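Local coordinates for tartrate dehydrogenase/decarboxylase (Pseudomonas putida, PDB 3FLK), which oxidises tartrate with NAD+, converts meso-tartrate to D-glycerate and oxidatively decarboxylates D-malate to pyruvate, using magnesium or manganese, at residues 140-145 with 157-162; 104-109 with 134-139; 331-336 with 354-359; 301-306 with 325-330; 7-12 with 42-47. The protein carries 1 engineered substitution. One frame throughout, in Å; residues are numbered along the deposited sequence.

Contact 1 of 5, residues 140-145 with 157-162; sequences EYSSLG and VIQESI
Ser142 and Glu160 make the central polar link: the hydroxyl Ser142 OG donates to Glu160 O at 2.7 Å, only 17° off the carbonyl plane. The same hydroxyl accepts from Leu144 N at 2.9 Å, closing an ST turn, so one oxygen both ties the loop to the strand and shapes the loop. The Ser142 torsion (chi1 169°, OG opposite the backbone N) points the hydroxyl at the strand. This turn also presents Leu144 O to Glu160 N, 2.9 Å away, in a nearly straight bond (171° at the hydrogen) whose donor stands above the carbonyl plane. Beside it the apolar part closes: Leu144 CD1 and Ile162 CG1 press together at 3.5 Å, tighter than normal carbon contact, the two side chains crossing at about a right angle. The Glu160 chain bends at chi2 and lays its carboxylate alongside Gly145. There Gly145 and Gln159 form an antiparallel non-hydrogen-bonded pair, and Gly145 CA sits 3.3 Å from Ile158 O in a CA-H...O contact. At the other end a water joins Glu140 O and Ser161 OG, 2.7 Å from each, while the Glu140 carboxylate turns away to Ser244 and Leu246 N. Farther out, Tyr141 OH bonds Asp249, a metal ligand by similarity, and the Glu140 and Tyr141 side chains rest on helix 245-258. Strand 156-164, paired with strand 145-148, continues as an antiparallel ladder with a strand of the second subunit, where Ile158 and Ile162 pack on Ile162 and Ile158 of that chain.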
# COMPACT_ATOMS: atom_id res chain seq x y z
N GLU A 140 5.57 7.39 10.36
CA GLU A 140 4.11 7.57 10.34
C GLU A 140 3.40 6.94 11.53
O GLU A 140 2.31 7.38 11.91
CB GLU A 140 3.52 7.02 9.03
CG GLU A 140 4.18 7.52 7.75
CD GLU A 140 5.32 6.62 7.27
OE1 GLU A 140 5.96 5.93 8.10
OE2 GLU A 140 5.58 6.61 6.05
N TYR A 141 4.00 5.91 12.11
CA TYR A 141 3.41 5.26 13.28
C TYR A 141 3.69 6.08 14.52
O TYR A 141 4.82 6.16 15.00
CB TYR A 141 3.86 3.81 13.41
CG TYR A 141 3.24 2.90 12.37
CD1 TYR A 141 2.16 3.33 11.59
CD2 TYR A 141 3.71 1.60 12.18
CE1 TYR A 141 1.58 2.49 10.64
CE2 TYR A 141 3.14 0.76 11.23
CZ TYR A 141 2.08 1.21 10.47
OH TYR A 141 1.51 0.38 9.53
N SER A 142 2.63 6.69 15.03
CA SER A 142 2.75 7.75 16.01
C SER A 142 1.57 7.77 16.96
O SER A 142 0.45 7.39 16.60
CB SER A 142 2.86 9.09 15.28
OG SER A 142 2.74 10.18 16.18
N SER A 143 1.83 8.20 18.19
CA SER A 143 0.79 8.47 19.16
C SER A 143 0.82 9.96 19.55
O SER A 143 0.33 10.36 20.61
CB SER A 143 0.95 7.57 20.39
OG SER A 143 2.22 7.77 20.98
N LEU A 144 1.41 10.77 18.67
CA LEU A 144 1.53 12.21 18.88
C LEU A 144 0.39 12.94 18.18
O LEU A 144 0.10 12.69 17.01
CB LEU A 144 2.87 12.73 18.36
CG LEU A 144 4.14 11.94 18.68
CD1 LEU A 144 5.23 12.32 17.71
CD2 LEU A 144 4.59 12.16 20.11
N GLY A 145 -0.23 13.86 18.92
CA GLY A 145 -1.34 14.64 18.41
C GLY A 145 -2.50 14.60 19.39
O GLY A 145 -2.29 14.66 20.60
N VAL A 157 -9.04 16.11 14.41
CA VAL A 157 -8.07 15.12 14.88
C VAL A 157 -6.73 15.36 14.19
O VAL A 157 -6.65 15.45 12.96
CB VAL A 157 -8.58 13.68 14.63
CG1 VAL A 157 -7.47 12.66 14.86
CG2 VAL A 157 -9.76 13.37 15.53
N ILE A 158 -5.67 15.48 15.00
CA ILE A 158 -4.32 15.73 14.50
C ILE A 158 -3.39 14.57 14.84
O ILE A 158 -3.42 14.06 15.96
CB ILE A 158 -3.74 17.04 15.07
CG1 ILE A 158 -4.75 18.18 14.91
CG2 ILE A 158 -2.42 17.40 14.39
CD1 ILE A 158 -4.76 19.15 16.06
N GLN A 159 -2.57 14.18 13.87
CA GLN A 159 -1.62 13.09 14.02
C GLN A 159 -0.26 13.52 13.45
O GLN A 159 -0.18 13.87 12.27
CB GLN A 159 -2.16 11.86 13.27
CG GLN A 159 -1.23 10.66 13.23
CD GLN A 159 -1.30 9.82 14.48
OE1 GLN A 159 -0.48 9.96 15.38
NE2 GLN A 159 -2.30 8.95 14.55
N GLU A 160 0.78 13.52 14.28
CA GLU A 160 2.12 13.94 13.84
C GLU A 160 2.97 12.78 13.35
O GLU A 160 2.93 11.68 13.91
CB GLU A 160 2.87 14.66 14.96
CG GLU A 160 2.44 16.09 15.19
CD GLU A 160 1.35 16.20 16.22
OE1 GLU A 160 1.57 15.79 17.38
OE2 GLU A 160 0.26 16.71 15.88
N SER A 161 3.75 13.03 12.30
CA SER A 161 4.76 12.09 11.81
C SER A 161 6.14 12.72 12.00
O SER A 161 6.38 13.84 11.56
CB SER A 161 4.55 11.76 10.34
OG SER A 161 3.40 10.96 10.14
N ILE A 162 7.04 11.99 12.67
CA ILE A 162 8.38 12.48 12.95
C ILE A 162 9.44 11.67 12.23
O ILE A 162 9.48 10.44 12.34
CB ILE A 162 8.70 12.46 14.47
CG1 ILE A 162 7.57 13.11 15.29
CG2 ILE A 162 10.06 13.12 14.76
CD1 ILE A 162 7.35 14.59 15.05
O HOH W 1 1.31 9.79 11.29

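Contact 2 of 5, residues 104-109 with 134-139; sequences YVNIRP and RENTEG. With OXL (oxalate ion), chain G.
Asn106 and Arg134 form an antiparallel hydrogen-bonded pair, with Asn106 N to Arg134 O and Arg134 N to Asn106 O both 2.9 Å. Their side chains run side by side on one face of the sheet, amide and guanidinium planes only slightly inclined. Arg134 is extended from CG to NE, which carries NH1 to oxalate O2 at 2.9 Å in a nearly straight bond (170°); Asn245 O takes its NE. Arg108, equally extended, comes in with its guanidinium turned 68° from that of Arg134, whose NH1 lies over its face. It meets the anion edge-on, NH1 and NH2 each 3.0 Å from oxalate O4, while Ser252 also takes NH1. Arg98 of the same chain and Lys192 of the second subunit also hydrogen-bond the oxalate, whose charge probably balances those of the arginines gathered round it. Asn106 is the second shell: chi1 -161° sets CG beside the carbonyl carbon, facing Arg134 and Asn136. Its OD1 accepts from Arg108 NE at 3.2 Å, and its ND2 donates to Asn136 OD1 at 3.1 Å from above the carbonyl plane, the two amides steeply inclined. Strand 105-111 lies between strands 129-135 and 266-270 in the central mixed sheet, with Tyr104 and Val105 forming a classic bulge opposite Leu270.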
# COMPACT_ATOMS: atom_id res chain seq x y z
N TYR A 104 15.87 -0.68 15.31
CA TYR A 104 15.51 0.22 14.21
C TYR A 104 15.42 -0.42 12.82
O TYR A 104 14.78 0.14 11.93
CB TYR A 104 16.39 1.48 14.20
CG TYR A 104 17.86 1.26 13.94
CD1 TYR A 104 18.36 1.25 12.63
CD2 TYR A 104 18.76 1.08 14.98
CE1 TYR A 104 19.71 1.05 12.38
CE2 TYR A 104 20.13 0.89 14.74
CZ TYR A 104 20.58 0.87 13.43
OH TYR A 104 21.92 0.68 13.17
N VAL A 105 16.05 -1.57 12.65
CA VAL A 105 16.00 -2.29 11.38
C VAL A 105 15.00 -3.44 11.45
O VAL A 105 15.17 -4.37 12.25
CB VAL A 105 17.37 -2.87 10.95
CG1 VAL A 105 17.33 -3.26 9.49
CG2 VAL A 105 18.49 -1.87 11.18
N ASN A 106 13.97 -3.37 10.62
CA ASN A 106 13.01 -4.47 10.50
C ASN A 106 13.21 -5.16 9.15
O ASN A 106 12.80 -4.64 8.11
CB ASN A 106 11.57 -3.96 10.65
CG ASN A 106 10.58 -5.07 10.99
OD1 ASN A 106 10.82 -6.25 10.72
ND2 ASN A 106 9.46 -4.70 11.59
N ILE A 107 13.86 -6.32 9.19
CA ILE A 107 14.20 -7.09 7.99
C ILE A 107 13.14 -8.14 7.70
O ILE A 107 12.87 -9.00 8.53
CB ILE A 107 15.59 -7.79 8.13
CG1 ILE A 107 16.71 -6.76 8.32
CG2 ILE A 107 15.88 -8.69 6.93
CD1 ILE A 107 17.03 -5.94 7.07
N ARG A 108 12.56 -8.07 6.50
CA ARG A 108 11.47 -8.96 6.11
C ARG A 108 11.68 -9.51 4.69
O ARG A 108 11.33 -8.84 3.71
CB ARG A 108 10.12 -8.24 6.24
CG ARG A 108 9.77 -7.87 7.68
CD ARG A 108 8.54 -6.98 7.79
NE ARG A 108 8.07 -6.90 9.18
CZ ARG A 108 6.84 -6.52 9.55
NH1 ARG A 108 5.94 -6.18 8.64
NH2 ARG A 108 6.52 -6.50 10.84
N PRO A 109 12.27 -10.72 4.57
CA PRO A 109 12.49 -11.32 3.25
C PRO A 109 11.21 -11.81 2.57
O PRO A 109 10.28 -12.28 3.23
CB PRO A 109 13.42 -12.51 3.55
CG PRO A 109 13.16 -12.85 4.97
CD PRO A 109 12.77 -11.57 5.66
N ARG A 134 12.73 -2.16 6.63
CA ARG A 134 11.71 -1.24 7.14
C ARG A 134 12.21 -0.47 8.36
O ARG A 134 12.68 -1.08 9.33
CB ARG A 134 10.43 -2.02 7.46
CG ARG A 134 9.35 -1.25 8.21
CD ARG A 134 8.36 -2.21 8.85
NE ARG A 134 7.31 -1.51 9.59
CZ ARG A 134 6.45 -2.11 10.41
NH1 ARG A 134 6.50 -3.42 10.61
NH2 ARG A 134 5.53 -1.39 11.04
N GLU A 135 12.09 0.85 8.31
CA GLU A 135 12.40 1.69 9.47
C GLU A 135 11.41 1.37 10.58
O GLU A 135 10.20 1.33 10.35
CB GLU A 135 12.35 3.18 9.09
CG GLU A 135 13.15 4.09 10.04
CD GLU A 135 12.57 4.15 11.44
OE1 GLU A 135 11.34 4.34 11.58
OE2 GLU A 135 13.34 3.99 12.42
N ASN A 136 11.93 1.17 11.79
CA ASN A 136 11.16 0.52 12.85
C ASN A 136 10.96 1.34 14.14
O ASN A 136 10.40 0.82 15.11
CB ASN A 136 11.84 -0.81 13.18
CG ASN A 136 10.87 -1.89 13.60
OD1 ASN A 136 9.73 -1.96 13.11
ND2 ASN A 136 11.32 -2.78 14.48
N THR A 137 11.39 2.61 14.15
CA THR A 137 11.36 3.41 15.40
C THR A 137 10.70 4.79 15.30
O THR A 137 10.48 5.44 16.33
CB THR A 137 12.77 3.60 16.02
OG1 THR A 137 13.63 4.27 15.08
CG2 THR A 137 13.39 2.27 16.44
N GLU A 138 10.40 5.25 14.09
CA GLU A 138 9.83 6.59 13.89
C GLU A 138 8.86 6.61 12.71
O GLU A 138 8.27 5.58 12.36
CB GLU A 138 10.94 7.66 13.76
CG GLU A 138 11.97 7.40 12.64
CD GLU A 138 13.03 8.49 12.52
OE1 GLU A 138 13.27 8.97 11.39
OE2 GLU A 138 13.64 8.86 13.55
N GLY A 139 8.66 7.78 12.11
CA GLY A 139 7.86 7.90 10.91
C GLY A 139 6.37 8.10 11.15
O GLY A 139 5.97 8.87 12.02
C1 OXL G . 2.09 -4.38 11.70
C2 OXL G . 3.46 -4.87 11.44
O1 OXL G . 1.19 -4.68 10.88
O2 OXL G . 4.38 -4.56 12.24
O3 OXL G . 1.87 -3.68 12.70
O4 OXL G . 3.66 -5.57 10.43

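Contact 3 of 5, residues 331-336 with 354-359; sequences ERVIAD and AAISDT
Val333 of helix 317-336 packs against Ala355, Ile356 and Thr359 of helix 349-361, a helix-helix contact in which the short segments cross at 124° with axes 9.5 Å apart. Followed outward, Val333 starts with CB near Ile356 CG1, and CG1, anti to the backbone N (chi1 153°), stays beside the same atom. CG2, the branch anti to the carbonyl carbon, does most of the touching: it lies 3.7 Å from Ile356 CG1, 4.0 Å from Ala355 CB and 3.7 Å from Thr359 OG1, so it rests between residues one turn apart on the partner helix. The Val333 and Ile356 side chains cross at about a right angle. Thr359 extends the patch, its CG2 meeting Arg332 CD at 3.8 Å, where the aliphatic part of the arginine passes on the way to its Asn328 bond through NE. Thr359 OG1 donates to Ala355 O at 2.7 Å and accepts from a water at 2.9 Å that also donates to Asp336 OD2 at 2.7 Å. A valine in place of Thr359 would probably leave the bridging water without its acceptor on this helix and Ala355 O without its second donor. Around the contact, Ile356 also touches Val27 of helix 17-35 and Ile299 and Ile302 of helix 299-313, placing the pair in a helical layer. At Ala355 O, Thr359 OG1 and Thr359 N arrive from opposite faces of the carbonyl plane.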
# COMPACT_ATOMS: atom_id res chain seq x y z
N GLU A 331 11.97 -25.59 2.77
CA GLU A 331 11.89 -25.77 1.32
C GLU A 331 11.36 -27.15 0.93
O GLU A 331 10.49 -27.26 0.07
CB GLU A 331 13.27 -25.57 0.67
CG GLU A 331 13.75 -24.12 0.60
CD GLU A 331 15.26 -24.00 0.38
OE1 GLU A 331 15.89 -24.97 -0.11
OE2 GLU A 331 15.82 -22.94 0.71
N ARG A 332 11.89 -28.19 1.57
CA ARG A 332 11.52 -29.58 1.26
C ARG A 332 10.05 -29.88 1.58
O ARG A 332 9.35 -30.50 0.79
CB ARG A 332 12.44 -30.55 2.00
CG ARG A 332 13.84 -30.63 1.41
CD ARG A 332 14.79 -31.41 2.31
NE ARG A 332 16.10 -31.58 1.70
CZ ARG A 332 16.53 -32.70 1.12
NH1 ARG A 332 15.74 -33.78 1.07
NH2 ARG A 332 17.74 -32.76 0.60
N VAL A 333 9.60 -29.41 2.74
CA VAL A 333 8.23 -29.60 3.20
C VAL A 333 7.22 -28.92 2.26
O VAL A 333 6.18 -29.49 1.93
CB VAL A 333 8.08 -29.14 4.68
CG1 VAL A 333 6.68 -28.69 5.00
CG2 VAL A 333 8.53 -30.26 5.62
N ILE A 334 7.56 -27.70 1.82
CA ILE A 334 6.75 -26.97 0.83
C ILE A 334 6.69 -27.73 -0.50
O ILE A 334 5.61 -27.89 -1.08
CB ILE A 334 7.26 -25.52 0.63
CG1 ILE A 334 6.97 -24.67 1.87
CG2 ILE A 334 6.63 -24.89 -0.61
CD1 ILE A 334 7.65 -23.30 1.88
N ALA A 335 7.84 -28.20 -0.98
CA ALA A 335 7.91 -28.99 -2.21
C ALA A 335 7.06 -30.27 -2.11
O ALA A 335 6.42 -30.66 -3.08
CB ALA A 335 9.35 -29.33 -2.55
N ASP A 336 7.06 -30.89 -0.93
CA ASP A 336 6.29 -32.12 -0.67
C ASP A 336 4.78 -31.90 -0.60
O ASP A 336 4.01 -32.84 -0.77
CB ASP A 336 6.75 -32.77 0.65
CG ASP A 336 8.07 -33.49 0.52
OD1 ASP A 336 8.50 -33.80 -0.62
OD2 ASP A 336 8.69 -33.77 1.57
N ALA A 354 5.81 -30.71 12.93
CA ALA A 354 6.38 -32.05 13.02
C ALA A 354 7.11 -32.47 11.74
O ALA A 354 8.19 -33.08 11.82
CB ALA A 354 5.28 -33.07 13.36
N ALA A 355 6.54 -32.15 10.59
CA ALA A 355 7.13 -32.49 9.29
C ALA A 355 8.46 -31.76 9.04
O ALA A 355 9.40 -32.36 8.52
CB ALA A 355 6.14 -32.20 8.16
N ILE A 356 8.53 -30.49 9.42
CA ILE A 356 9.76 -29.71 9.27
C ILE A 356 10.83 -30.20 10.24
O ILE A 356 11.99 -30.38 9.86
CB ILE A 356 9.50 -28.18 9.44
CG1 ILE A 356 8.59 -27.67 8.32
CG2 ILE A 356 10.82 -27.40 9.44
CD1 ILE A 356 7.97 -26.30 8.56
N SER A 357 10.42 -30.45 11.49
CA SER A 357 11.31 -30.98 12.52
C SER A 357 11.91 -32.33 12.12
O SER A 357 13.12 -32.55 12.26
CB SER A 357 10.57 -31.08 13.85
OG SER A 357 11.47 -31.33 14.92
N ASP A 358 11.06 -33.23 11.61
CA ASP A 358 11.51 -34.56 11.17
C ASP A 358 12.44 -34.49 9.95
O ASP A 358 13.45 -35.19 9.91
CB ASP A 358 10.32 -35.47 10.86
CG ASP A 358 10.75 -36.87 10.45
OD1 ASP A 358 11.59 -37.47 11.17
OD2 ASP A 358 10.26 -37.37 9.41
N THR A 359 12.07 -33.66 8.98
CA THR A 359 12.88 -33.45 7.78
C THR A 359 14.27 -32.93 8.15
O THR A 359 15.28 -33.39 7.62
CB THR A 359 12.18 -32.49 6.79
OG1 THR A 359 10.91 -33.03 6.42
CG2 THR A 359 13.02 -32.27 5.53
O HOH W 2 10.31 -33.22 3.61

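Contact 4 of 5, residues 301-306 with 325-330; sequences MIWSGA and DMLNAI. With SO4 (sulfate ion), chain J.
Ile302 opens the contact with its CG2 branch, which lies 3.8 Å from CE of Met326, a selenomethionine, and 3.9 Å from Ile330 CD1; Ile302 and Ile330 slide past each other in opposite directions. Next comes Trp303. Leu327 CD1 sits over one face of its indole, 4.0 Å from the centroid of the five-membered ring and 23° off the ring normal, a CH-pi contact. The ring edge is used differently: NE1 donates to sulfate O3 at 2.8 Å, with 162° at the hydrogen, and His323 and Arg111 also bond this ion, which probably comes from the crystallisation liquor. The pairing is that of two nearly antiparallel helices, segment axes 9.6 Å apart at closest approach and 157° between their directions, next to each other along the chain as 299-313 and 317-336; helices 17-35 and 349-361 pack on them through Val27, Ile356 and Leu360. One turn on from Ile302, Ala306 is the small residue at the close approach. Its CB touches Leu327 CD2 at 3.7 Å and Met326 CB at 3.9 Å, and the bend of Met326 at chi3 brings its methyl CE back to Ile302 O, 3.2 Å away, with Ala306 N close by.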
# COMPACT_ATOMS: atom_id res chain seq x y z
N MSE A 301 6.79 -18.31 11.71
CA MSE A 301 7.37 -18.43 13.05
C MSE A 301 8.71 -19.18 13.01
O MSE A 301 9.68 -18.75 13.62
CB MSE A 301 6.39 -19.15 13.98
CG MSE A 301 6.78 -19.15 15.45
SE MSE A 301 6.40 -17.43 16.31
CE MSE A 301 8.17 -16.66 16.28
N ILE A 302 8.73 -20.30 12.28
CA ILE A 302 9.92 -21.16 12.20
C ILE A 302 11.08 -20.46 11.48
O ILE A 302 12.21 -20.46 11.97
CB ILE A 302 9.58 -22.52 11.53
CG1 ILE A 302 8.66 -23.34 12.45
CG2 ILE A 302 10.85 -23.32 11.23
CD1 ILE A 302 7.80 -24.37 11.73
N TRP A 303 10.79 -19.85 10.33
CA TRP A 303 11.77 -19.08 9.57
C TRP A 303 12.34 -17.93 10.42
O TRP A 303 13.54 -17.69 10.41
CB TRP A 303 11.14 -18.57 8.28
CG TRP A 303 12.08 -17.99 7.24
CD1 TRP A 303 13.40 -17.65 7.41
CD2 TRP A 303 11.75 -17.64 5.90
NE1 TRP A 303 13.91 -17.13 6.24
CE2 TRP A 303 12.92 -17.11 5.30
CE3 TRP A 303 10.58 -17.72 5.13
CZ2 TRP A 303 12.95 -16.66 3.97
CZ3 TRP A 303 10.61 -17.28 3.81
CH2 TRP A 303 11.79 -16.76 3.25
N SER A 304 11.47 -17.25 11.17
CA SER A 304 11.91 -16.22 12.13
C SER A 304 12.93 -16.76 13.12
O SER A 304 13.88 -16.06 13.48
CB SER A 304 10.72 -15.64 12.90
OG SER A 304 9.89 -14.88 12.05
N GLY A 305 12.73 -18.01 13.54
CA GLY A 305 13.66 -18.70 14.43
C GLY A 305 15.01 -18.93 13.79
O GLY A 305 16.05 -18.75 14.43
N ALA A 306 15.00 -19.32 12.51
CA ALA A 306 16.22 -19.49 11.73
C ALA A 306 17.00 -18.18 11.62
O ALA A 306 18.23 -18.17 11.77
CB ALA A 306 15.91 -20.04 10.35
N ASP A 325 20.01 -25.36 7.51
CA ASP A 325 19.26 -26.62 7.59
C ASP A 325 17.77 -26.39 7.81
O ASP A 325 16.94 -27.14 7.31
CB ASP A 325 19.82 -27.53 8.68
CG ASP A 325 21.06 -28.29 8.24
OD1 ASP A 325 21.50 -28.12 7.08
OD2 ASP A 325 21.60 -29.06 9.06
N MSE A 326 17.44 -25.34 8.57
CA MSE A 326 16.04 -24.97 8.81
C MSE A 326 15.37 -24.49 7.53
O MSE A 326 14.23 -24.86 7.25
CB MSE A 326 15.94 -23.93 9.92
CG MSE A 326 16.21 -24.51 11.30
SE MSE A 326 16.19 -23.23 12.75
CE MSE A 326 14.28 -22.82 12.76
N LEU A 327 16.08 -23.69 6.75
CA LEU A 327 15.59 -23.24 5.45
C LEU A 327 15.46 -24.40 4.47
O LEU A 327 14.49 -24.47 3.72
CB LEU A 327 16.49 -22.14 4.87
CG LEU A 327 16.11 -20.67 5.13
CD1 LEU A 327 14.85 -20.27 4.36
CD2 LEU A 327 15.97 -20.36 6.62
N ASN A 328 16.43 -25.30 4.49
CA ASN A 328 16.40 -26.53 3.70
C ASN A 328 15.16 -27.37 4.03
O ASN A 328 14.45 -27.81 3.13
CB ASN A 328 17.68 -27.35 3.94
CG ASN A 328 17.91 -28.43 2.88
OD1 ASN A 328 17.02 -28.78 2.11
ND2 ASN A 328 19.12 -28.98 2.86
N ALA A 329 14.90 -27.54 5.33
CA ALA A 329 13.75 -28.30 5.81
C ALA A 329 12.42 -27.65 5.40
O ALA A 329 11.49 -28.34 4.98
CB ALA A 329 13.82 -28.48 7.32
N ILE A 330 12.35 -26.33 5.52
CA ILE A 330 11.18 -25.56 5.08
C ILE A 330 10.92 -25.74 3.58
O ILE A 330 9.80 -26.04 3.18
CB ILE A 330 11.32 -24.04 5.45
CG1 ILE A 330 11.13 -23.85 6.96
CG2 ILE A 330 10.30 -23.20 4.68
CD1 ILE A 330 11.68 -22.53 7.50
S SO4 J . 17.21 -16.38 4.57
O1 SO4 J . 16.50 -15.18 4.11
O2 SO4 J . 18.63 -16.08 4.72
O3 SO4 J . 16.67 -16.82 5.85
O4 SO4 J . 17.04 -17.44 3.57

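Contact 5 of 5, residues 7-12 with 42-47; sequences RIAAIP and DTFEWA
Ala9 with Asp42 and Ala10 with Thr43 are parallel bridges, held by Asp42 N to Ile8 O at 2.9 Å, Ala10 N to Asp42 O at 2.8 Å and Phe44 N to Ala10 O at 2.9 Å, the first and last running nearly along the C=O axis. After the Phe44 N bond the second segment turns away from the ladder, and side chains carry the contact. Phe44 CG is anti to its carbonyl carbon (chi1 -64°), which swings the ring back along the strand so that CE2 touches Ala9 CB at 3.7 Å, while its CB meets Ile11 CG1. Tyr70 meets the same ring at about 85°. An alanine at Phe44 is likely to open a gap beside Ala9 and leave the Tyr70 ring without its aromatic partner. Ile11 CG2 reaches Ala47 CB at 3.8 Å, and Pro12 CD lies 3.5 Å from Phe44 O. At the opposite end, Arg7 NH2 and Asp42 OD2 form a long, weak salt bridge of 3.5 Å, the guanidinium and carboxylate planes 78° apart; Asp42 OD2 also bonds Tyr70 OH, and Tyr70 makes a cation-pi contact with Arg7. Helix 17-35 covers the Ala10 side through Leu21 and Ile25, and strand 72-77 pairs with 6-13 on its other edge. Two parallel neighbouring strands joined by a helix make this a beta-alpha-beta crossover, here at the outer edge of the mixed sheet.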
# COMPACT_ATOMS: atom_id res chain seq x y z
N ARG A 7 20.15 -17.42 25.98
CA ARG A 7 18.88 -17.38 26.69
C ARG A 7 17.83 -16.71 25.81
O ARG A 7 18.02 -15.58 25.35
CB ARG A 7 19.01 -16.62 28.01
CG ARG A 7 19.94 -17.24 29.03
CD ARG A 7 19.89 -16.46 30.33
NE ARG A 7 18.65 -16.70 31.08
CZ ARG A 7 18.08 -15.83 31.91
NH1 ARG A 7 18.61 -14.63 32.09
NH2 ARG A 7 16.96 -16.15 32.54
N ILE A 8 16.72 -17.41 25.58
CA ILE A 8 15.66 -16.92 24.70
C ILE A 8 14.40 -16.62 25.49
O ILE A 8 13.87 -17.48 26.21
CB ILE A 8 15.30 -17.96 23.60
CG1 ILE A 8 16.54 -18.58 22.93
CG2 ILE A 8 14.28 -17.37 22.61
CD1 ILE A 8 17.58 -17.61 22.37
N ALA A 9 13.90 -15.39 25.35
CA ALA A 9 12.61 -15.02 25.91
C ALA A 9 11.51 -15.31 24.89
O ALA A 9 11.40 -14.62 23.87
CB ALA A 9 12.61 -13.55 26.31
N ALA A 10 10.73 -16.35 25.16
CA ALA A 10 9.63 -16.75 24.30
C ALA A 10 8.32 -16.12 24.78
O ALA A 10 7.90 -16.32 25.92
CB ALA A 10 9.51 -18.27 24.25
N ILE A 11 7.70 -15.33 23.90
CA ILE A 11 6.49 -14.59 24.25
C ILE A 11 5.44 -14.83 23.16
O ILE A 11 5.45 -14.16 22.13
CB ILE A 11 6.76 -13.06 24.41
CG1 ILE A 11 7.95 -12.81 25.35
CG2 ILE A 11 5.50 -12.34 24.92
CD1 ILE A 11 8.37 -11.35 25.47
N PRO A 12 4.54 -15.82 23.38
CA PRO A 12 3.54 -16.17 22.37
C PRO A 12 2.53 -15.05 22.07
O PRO A 12 2.17 -14.85 20.91
CB PRO A 12 2.83 -17.39 22.96
CG PRO A 12 3.11 -17.34 24.42
CD PRO A 12 4.44 -16.66 24.58
N ASP A 42 12.71 -19.44 28.01
CA ASP A 42 11.80 -19.08 29.09
C ASP A 42 10.56 -18.43 28.49
O ASP A 42 10.66 -17.53 27.65
CB ASP A 42 12.46 -18.13 30.09
CG ASP A 42 13.44 -18.84 31.02
OD1 ASP A 42 13.16 -19.99 31.44
OD2 ASP A 42 14.48 -18.24 31.34
N THR A 43 9.39 -18.90 28.91
CA THR A 43 8.12 -18.43 28.36
C THR A 43 7.46 -17.41 29.29
O THR A 43 7.37 -17.61 30.50
CB THR A 43 7.16 -19.61 28.08
OG1 THR A 43 7.83 -20.59 27.28
CG2 THR A 43 5.91 -19.13 27.34
N PHE A 44 7.00 -16.31 28.69
CA PHE A 44 6.31 -15.24 29.42
C PHE A 44 4.87 -15.13 28.96
O PHE A 44 4.58 -15.18 27.76
CB PHE A 44 7.04 -13.91 29.23
CG PHE A 44 8.43 -13.89 29.80
CD1 PHE A 44 8.65 -13.56 31.13
CD2 PHE A 44 9.53 -14.20 29.00
CE1 PHE A 44 9.93 -13.54 31.67
CE2 PHE A 44 10.82 -14.18 29.52
CZ PHE A 44 11.02 -13.85 30.86
N GLU A 45 3.96 -14.99 29.92
CA GLU A 45 2.52 -14.97 29.66
C GLU A 45 1.99 -13.56 29.38
O GLU A 45 0.87 -13.40 28.91
CB GLU A 45 1.75 -15.59 30.83
CG GLU A 45 2.20 -17.00 31.22
CD GLU A 45 1.98 -18.02 30.12
OE1 GLU A 45 0.81 -18.24 29.73
OE2 GLU A 45 2.97 -18.62 29.66
N TRP A 46 2.81 -12.55 29.67
CA TRP A 46 2.41 -11.17 29.42
C TRP A 46 2.62 -10.74 27.96
O TRP A 46 2.91 -11.58 27.11
CB TRP A 46 3.02 -10.18 30.42
CG TRP A 46 4.41 -10.48 30.90
CD1 TRP A 46 4.77 -11.22 31.98
CD2 TRP A 46 5.63 -10.00 30.32
NE1 TRP A 46 6.14 -11.25 32.12
CE2 TRP A 46 6.69 -10.51 31.11
CE3 TRP A 46 5.94 -9.20 29.22
CZ2 TRP A 46 8.03 -10.23 30.83
CZ3 TRP A 46 7.27 -8.93 28.93
CH2 TRP A 46 8.30 -9.45 29.74
N ALA A 47 2.47 -9.44 27.70
CA ALA A 47 2.37 -8.92 26.33
C ALA A 47 1.24 -9.65 25.58
O ALA A 47 1.40 -10.10 24.44
CB ALA A 47 3.71 -9.04 25.59

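In the fold
Along the chain the order is contact 5, contact 2, contact 1, contact 4 and contact 3. Contacts 5 and 2 lie in the same mixed sheet, centres 22 Å apart, the former at its edge and the latter at its middle beside the oxalate. Contact 2 runs straight into contact 1, centres 18 Å apart, through a probable hydrogen bond between Gly139 N and Ile162 O, linking the active site to the sheet shared with the second subunit. Contacts 3 and 4 share helix 317-336, with centres 10 Å apart. Pro109 touches Trp303, so contacts 3, 4, 2 and 1 touch in sequence from the helical layer to the dimer interface, while contact 5 stands apart at the sheet's edge.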